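Local coordinates for uncharacterized protein (Thermus thermophilus HB8, PDB 6SCE) that is a type III CRISPR defence DNA nuclease that is activated by cyclic oligoadenylate, at residues V616-F619 and P620-L623; L97-W100 and R101-G104. All blocks are in the same frame, centred on the assembly; numbering follows the deposited sequence.

Contact 1: residues V616-F619 and P620-L623; sequences VYRF and PEEL
The backbone of Arg618 is held at both its N-H and its C=O by Glu622. Glu622 OE1 accepts a bond from Arg618 N at 2.8 Å through its anti lone pair, the one turned from OE2, while Glu622 N gives its hydrogen to Arg618 O at 2.8 Å, with a C=O...N angle of 159°. The carboxylate is brought back to the strand because CG of Glu622 stands beside its own backbone N (chi1 -65°) and the chain runs extended from there; Glu622 OE1 also lies 3.4 Å from Arg618 CB.

The reversal itself is a type I beta turn from Pro620 to Leu623, entered through a cis peptide bond before Pro620. Pro620 CB sits over one face of the Phe619 ring, 4.1 Å from its centroid, a CH-pi contact displaced toward the rim. Leu623 lies alongside the same phenyl group and meets Phe619 CE2 with its CD2 at 3.8 Å. Phe619 and Leu623 also pack on Met606 of the neighbouring strand, and helix 499-513 touches them through Val505 and Leu509.

The Arg618 chain reaches the exposed Glu621, whose OE1 forms a salt bridge with Arg618 NE at 3.0 Å; a weak bond joins Arg618 NH2 to Glu621 OE2 at 3.4 Å. The guanidinium and carboxylate planes are 30° apart, a skewed rather than coplanar pairing.

Glu622, the N-cap residue just before helix 623-627, thus ties the strand end to the helix start through two bonds: its carboxylate is spent on the N-H of Arg618, and its own N-H on the Arg618 carbonyl.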
ATOM      1  N   VAL A 616     -13.421 -23.775   1.388  1.00 72.46           N
ATOM      2  CA  VAL A 616     -12.922 -23.660   0.022  1.00 64.80           C
ATOM      3  C   VAL A 616     -14.111 -23.570  -0.907  1.00 62.58           C
ATOM      4  O   VAL A 616     -15.026 -24.385  -0.815  1.00 66.02           O
ATOM      5  CB  VAL A 616     -12.076 -24.882  -0.379  1.00 63.30           C
ATOM      6  CG1 VAL A 616     -11.609 -24.769  -1.828  1.00 62.37           C
ATOM      7  CG2 VAL A 616     -10.891 -25.048   0.565  1.00 65.31           C
ATOM      8  N   TYR A 617     -14.093 -22.587  -1.798  1.00 56.71           N
ATOM      9  CA  TYR A 617     -15.190 -22.397  -2.723  1.00 59.00           C
ATOM     10  C   TYR A 617     -14.999 -23.266  -3.953  1.00 57.22           C
ATOM     11  O   TYR A 617     -13.897 -23.726  -4.255  1.00 55.05           O
ATOM     12  CB  TYR A 617     -15.339 -20.933  -3.129  1.00 60.44           C
ATOM     13  CG  TYR A 617     -15.690 -20.023  -1.986  1.00 62.10           C
ATOM     14  CD1 TYR A 617     -14.695 -19.486  -1.169  1.00 66.26           C
ATOM     15  CD2 TYR A 617     -17.010 -19.695  -1.718  1.00 65.28           C
ATOM     16  CE1 TYR A 617     -15.007 -18.650  -0.113  1.00 69.19           C
ATOM     17  CE2 TYR A 617     -17.338 -18.856  -0.663  1.00 69.24           C
ATOM     18  CZ  TYR A 617     -16.335 -18.337   0.136  1.00 70.35           C
ATOM     19  OH  TYR A 617     -16.652 -17.501   1.178  1.00 75.07           O
ATOM     20  N   ARG A 618     -16.104 -23.495  -4.650  1.00 59.27           N
ATOM     21  CA  ARG A 618     -16.112 -24.351  -5.809  1.00 60.95           C
ATOM     22  C   ARG A 618     -15.942 -23.502  -7.068  1.00 52.65           C
ATOM     23  O   ARG A 618     -16.696 -22.569  -7.311  1.00 49.96           O
ATOM     24  CB  ARG A 618     -17.411 -25.169  -5.850  1.00 66.34           C
ATOM     25  CG  ARG A 618     -17.378 -26.310  -6.860  1.00 75.29           C
ATOM     26  CD  ARG A 618     -18.693 -27.086  -6.889  1.00 82.59           C
ATOM     27  NE  ARG A 618     -19.016 -27.552  -8.240  1.00 87.90           N
ATOM     28  CZ  ARG A 618     -18.450 -28.595  -8.848  1.00 90.50           C
ATOM     29  NH1 ARG A 618     -17.516 -29.325  -8.242  1.00 87.94           N
ATOM     30  NH2 ARG A 618     -18.826 -28.915 -10.081  1.00 94.35           N
ATOM     31  N   PHE A 619     -14.940 -23.838  -7.866  1.00 52.48           N
ATOM     32  CA  PHE A 619     -14.664 -23.127  -9.101  1.00 50.27           C
ATOM     33  C   PHE A 619     -15.208 -23.980 -10.250  1.00 54.00           C
ATOM     34  O   PHE A 619     -14.880 -25.169 -10.311  1.00 53.18           O
ATOM     35  CB  PHE A 619     -13.150 -22.943  -9.251  1.00 50.54           C
ATOM     36  CG  PHE A 619     -12.763 -22.038 -10.379  1.00 49.75           C
ATOM     37  CD1 PHE A 619     -12.571 -22.540 -11.660  1.00 49.21           C
ATOM     38  CD2 PHE A 619     -12.604 -20.677 -10.163  1.00 50.13           C
ATOM     39  CE1 PHE A 619     -12.230 -21.701 -12.705  1.00 46.33           C
ATOM     40  CE2 PHE A 619     -12.264 -19.832 -11.201  1.00 47.65           C
ATOM     41  CZ  PHE A 619     -12.080 -20.346 -12.476  1.00 48.17           C
ATOM     42  N   PRO A 620     -15.978 -23.416 -11.181  1.00 52.28           N
ATOM     43  CA  PRO A 620     -16.268 -21.988 -11.297  1.00 52.06           C
ATOM     44  C   PRO A 620     -17.630 -21.576 -10.762  1.00 56.56           C
ATOM     45  O   PRO A 620     -17.967 -20.385 -10.831  1.00 55.42           O
ATOM     46  CB  PRO A 620     -16.256 -21.771 -12.809  1.00 53.79           C
ATOM     47  CG  PRO A 620     -16.787 -23.066 -13.353  1.00 57.27           C
ATOM     48  CD  PRO A 620     -16.220 -24.133 -12.450  1.00 55.22           C
ATOM     49  N   GLU A 621     -18.408 -22.537 -10.248  1.00 56.70           N
ATOM     50  CA  GLU A 621     -19.819 -22.293  -9.885  1.00 61.86           C
ATOM     51  C   GLU A 621     -19.959 -21.195  -8.845  1.00 59.68           C
ATOM     52  O   GLU A 621     -20.845 -20.357  -8.950  1.00 57.84           O
ATOM     53  CB  GLU A 621     -20.506 -23.569  -9.349  1.00 65.55           C
ATOM     54  CG  GLU A 621     -20.869 -24.605 -10.406  1.00 68.04           C
ATOM     55  CD  GLU A 621     -19.690 -25.450 -10.870  1.00 70.76           C
ATOM     56  OE1 GLU A 621     -18.591 -25.369 -10.274  1.00 66.96           O
ATOM     57  OE2 GLU A 621     -19.868 -26.205 -11.848  1.00 73.06           O
ATOM     58  N   GLU A 622     -19.084 -21.215  -7.841  1.00 59.75           N
ATOM     59  CA  GLU A 622     -19.162 -20.268  -6.733  1.00 61.19           C
ATOM     60  C   GLU A 622     -18.226 -19.058  -6.861  1.00 61.90           C
ATOM     61  O   GLU A 622     -17.849 -18.481  -5.841  1.00 58.25           O
ATOM     62  CB  GLU A 622     -18.885 -20.990  -5.413  1.00 61.22           C
ATOM     63  CG  GLU A 622     -19.938 -22.023  -5.056  1.00 65.47           C
ATOM     64  CD  GLU A 622     -19.732 -22.596  -3.672  1.00 67.43           C
ATOM     65  OE1 GLU A 622     -18.630 -23.121  -3.401  1.00 64.92           O
ATOM     66  OE2 GLU A 622     -20.672 -22.524  -2.853  1.00 76.02           O
ATOM     67  N   LEU A 623     -17.868 -18.666  -8.089  1.00 61.11           N
ATOM     68  CA  LEU A 623     -17.057 -17.461  -8.303  1.00 59.02           C
ATOM     69  C   LEU A 623     -17.692 -16.238  -7.656  1.00 62.97           C
ATOM     70  O   LEU A 623     -17.075 -15.592  -6.808  1.00 66.81           O
ATOM     71  CB  LEU A 623     -16.830 -17.180  -9.790  1.00 56.81           C
ATOM     72  CG  LEU A 623     -15.486 -17.609 -10.374  1.00 57.47           C
ATOM     73  CD1 LEU A 623     -15.427 -17.218 -11.843  1.00 54.54           C
ATOM     74  CD2 LEU A 623     -14.320 -17.002  -9.604  1.00 54.78           C
TER

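Contact 2: residues L97-W100 and R101-G104; sequences LGHW and RRPG
The guanidinium of Arg102 stacks on the His99 imidazole, their centres 3.9 Å apart and their planes 28° from parallel. Arg102 NH2 comes closest, 3.2 Å from His99 CE1 over one ring face. Arg102 CG is wedged between the backbone N and the carbonyl carbon (chi1 59°), and a second bend at chi3 folds the chain back over the last turn of helix 90-100. There Arg102 CD touches Trp100 CE3 at 3.8 Å.

Hydrogen bonds fasten the same group. Arg102 NE donates to His99 O at 2.9 Å, tilted 24° from the carbonyl plane, and NH2 adds a weak bond to that oxygen. A water donates to His99 O and accepts from Arg102 NH2, each at 2.8 Å, so three donors converge on one carbonyl. The imidazole is secured by a bond from NE2 to Glu74 O.

Backbone bonds are weaker: Arg101 N reaches Leu97 O at 3.4 Å, and Arg102 N closes an inverse gamma turn centred on Arg101 by a weak bond to Trp100 O.

Apolar contact comes from Leu97, whose CD1 meets CG of Arg101 at 3.8 Å.

Helix 90-100 is the crossover of a beta-alpha-beta unit between parallel neighbours 81-84 and 105-111, probably in a CARF domain, and this turn leads into the second strand. A carbonyl near the helix's C-terminal end is thus satisfied by a side chain and a water; the arginine's positive charge would probably interact favourably with the helix dipole there.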
ATOM      1  N   LEU A  97     -10.759  19.999   7.870  1.00 27.68           N
ATOM      2  CA  LEU A  97     -10.010  21.242   7.769  1.00 29.32           C
ATOM      3  C   LEU A  97     -10.952  22.370   7.327  1.00 35.50           C
ATOM      4  O   LEU A  97     -10.865  23.484   7.860  1.00 37.21           O
ATOM      5  CB  LEU A  97      -8.873  21.152   6.795  1.00 29.57           C
ATOM      6  CG  LEU A  97      -8.065  22.423   6.543  1.00 30.03           C
ATOM      7  CD1 LEU A  97      -7.407  22.934   7.815  1.00 31.29           C
ATOM      8  CD2 LEU A  97      -7.040  22.152   5.468  1.00 32.90           C
ATOM      9  N   GLY A  98     -11.842  22.081   6.375  1.00 32.86           N
ATOM     10  CA  GLY A  98     -12.824  23.112   5.934  1.00 37.16           C
ATOM     11  C   GLY A  98     -13.650  23.649   7.104  1.00 35.14           C
ATOM     12  O   GLY A  98     -13.865  24.842   7.219  1.00 42.84           O
ATOM     13  N   HIS A  99     -14.099  22.751   7.966  1.00 31.03           N
ATOM     14  CA  HIS A  99     -14.996  23.069   9.055  1.00 31.68           C
ATOM     15  C   HIS A  99     -14.290  23.734  10.236  1.00 33.81           C
ATOM     16  O   HIS A  99     -14.832  24.674  10.836  1.00 32.21           O
ATOM     17  CB  HIS A  99     -15.687  21.786   9.509  1.00 33.16           C
ATOM     18  CG  HIS A  99     -16.645  21.965  10.653  1.00 34.04           C
ATOM     19  ND1 HIS A  99     -17.962  22.354  10.486  1.00 33.75           N
ATOM     20  CD2 HIS A  99     -16.474  21.798  11.986  1.00 34.79           C
ATOM     21  CE1 HIS A  99     -18.554  22.412  11.662  1.00 34.50           C
ATOM     22  NE2 HIS A  99     -17.676  22.084  12.590  1.00 33.54           N
ATOM     23  N   TRP A 100     -13.078  23.268  10.559  1.00 28.37           N
ATOM     24  CA  TRP A 100     -12.422  23.621  11.815  1.00 30.58           C
ATOM     25  C   TRP A 100     -11.500  24.818  11.731  1.00 30.65           C
ATOM     26  O   TRP A 100     -10.898  25.209  12.738  1.00 32.45           O
ATOM     27  CB  TRP A 100     -11.733  22.378  12.456  1.00 28.08           C
ATOM     28  CG  TRP A 100     -12.729  21.472  13.085  1.00 28.34           C
ATOM     29  CD1 TRP A 100     -13.139  20.268  12.636  1.00 28.20           C
ATOM     30  CD2 TRP A 100     -13.487  21.743  14.247  1.00 29.00           C
ATOM     31  NE1 TRP A 100     -14.084  19.753  13.463  1.00 29.77           N
ATOM     32  CE2 TRP A 100     -14.328  20.660  14.458  1.00 28.19           C
ATOM     33  CE3 TRP A 100     -13.537  22.822  15.134  1.00 30.81           C
ATOM     34  CZ2 TRP A 100     -15.216  20.596  15.522  1.00 30.57           C
ATOM     35  CZ3 TRP A 100     -14.432  22.757  16.194  1.00 30.30           C
ATOM     36  CH2 TRP A 100     -15.246  21.671  16.376  1.00 29.41           C
ATOM     37  N   ARG A 101     -11.406  25.433  10.571  1.00 33.01           N
ATOM     38  CA  ARG A 101     -10.727  26.723  10.475  1.00 37.36           C
ATOM     39  C   ARG A 101     -11.689  27.772  11.017  1.00 38.12           C
ATOM     40  O   ARG A 101     -12.378  28.466  10.269  1.00 38.81           O
ATOM     41  CB  ARG A 101     -10.292  27.014   9.046  1.00 38.93           C
ATOM     42  CG  ARG A 101      -9.064  26.198   8.646  1.00 41.98           C
ATOM     43  CD  ARG A 101      -8.565  26.491   7.227  1.00 42.15           C
ATOM     44  NE  ARG A 101      -9.559  26.129   6.226  1.00 44.67           N
ATOM     45  CZ  ARG A 101      -9.326  26.085   4.919  1.00 45.82           C
ATOM     46  NH1 ARG A 101      -8.124  26.376   4.444  1.00 46.95           N
ATOM     47  NH2 ARG A 101     -10.295  25.743   4.083  1.00 47.70           N
ATOM     48  N   ARG A 102     -11.757  27.844  12.333  1.00 35.33           N
ATOM     49  CA  ARG A 102     -12.681  28.747  13.008  1.00 37.23           C
ATOM     50  C   ARG A 102     -12.083  29.196  14.339  1.00 39.31           C
ATOM     51  O   ARG A 102     -11.133  28.578  14.838  1.00 36.19           O
ATOM     52  CB  ARG A 102     -13.999  28.034  13.266  1.00 38.23           C
ATOM     53  CG  ARG A 102     -13.870  26.776  14.115  1.00 37.78           C
ATOM     54  CD  ARG A 102     -15.223  26.184  14.453  1.00 38.45           C
ATOM     55  NE  ARG A 102     -15.945  25.906  13.226  1.00 38.34           N
ATOM     56  CZ  ARG A 102     -17.250  25.680  13.128  1.00 43.67           C
ATOM     57  NH1 ARG A 102     -18.035  25.657  14.205  1.00 41.65           N
ATOM     58  NH2 ARG A 102     -17.777  25.460  11.918  1.00 45.31           N
ATOM     59  N   PRO A 103     -12.643  30.269  14.932  1.00 41.21           N
ATOM     60  CA  PRO A 103     -12.159  30.685  16.239  1.00 38.86           C
ATOM     61  C   PRO A 103     -12.406  29.612  17.272  1.00 37.14           C
ATOM     62  O   PRO A 103     -13.394  28.854  17.204  1.00 36.16           O
ATOM     63  CB  PRO A 103     -12.989  31.959  16.545  1.00 42.76           C
ATOM     64  CG  PRO A 103     -13.403  32.468  15.207  1.00 42.17           C
ATOM     65  CD  PRO A 103     -13.621  31.231  14.374  1.00 42.65           C
ATOM     66  N   GLY A 104     -11.494  29.540  18.227  1.00 35.11           N
ATOM     67  CA  GLY A 104     -11.581  28.563  19.298  1.00 36.82           C
ATOM     68  C   GLY A 104     -10.959  27.209  18.921  1.00 34.87           C
ATOM     69  O   GLY A 104     -11.091  26.240  19.683  1.00 37.76           O
TER
HETATM   70  O   HOH W   1     -16.672  26.247   9.490  1.00 53.79           O

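Followed from the N terminus, the chain meets contact 2 first, where helix 90-100 gives way to strand 105-111 of the first seven-stranded sheet. Contact 1 comes some 500 residues later, turning edge strand 617-618 of the last sheet into helix 623-627. Each closes a single local turn; they lie in series, neither nesting nor crossing, with centres 51 Å apart and nearest atoms about 39 Å apart. The 97-104 turn also borders helix 384-393, so it lies where the first sheet's domain meets the part built round the sheet that runs from strand 293-297 to strand 415-417. By contrast, 616-623 joins its sheet edge to helix 499-513 within the C-terminal domain.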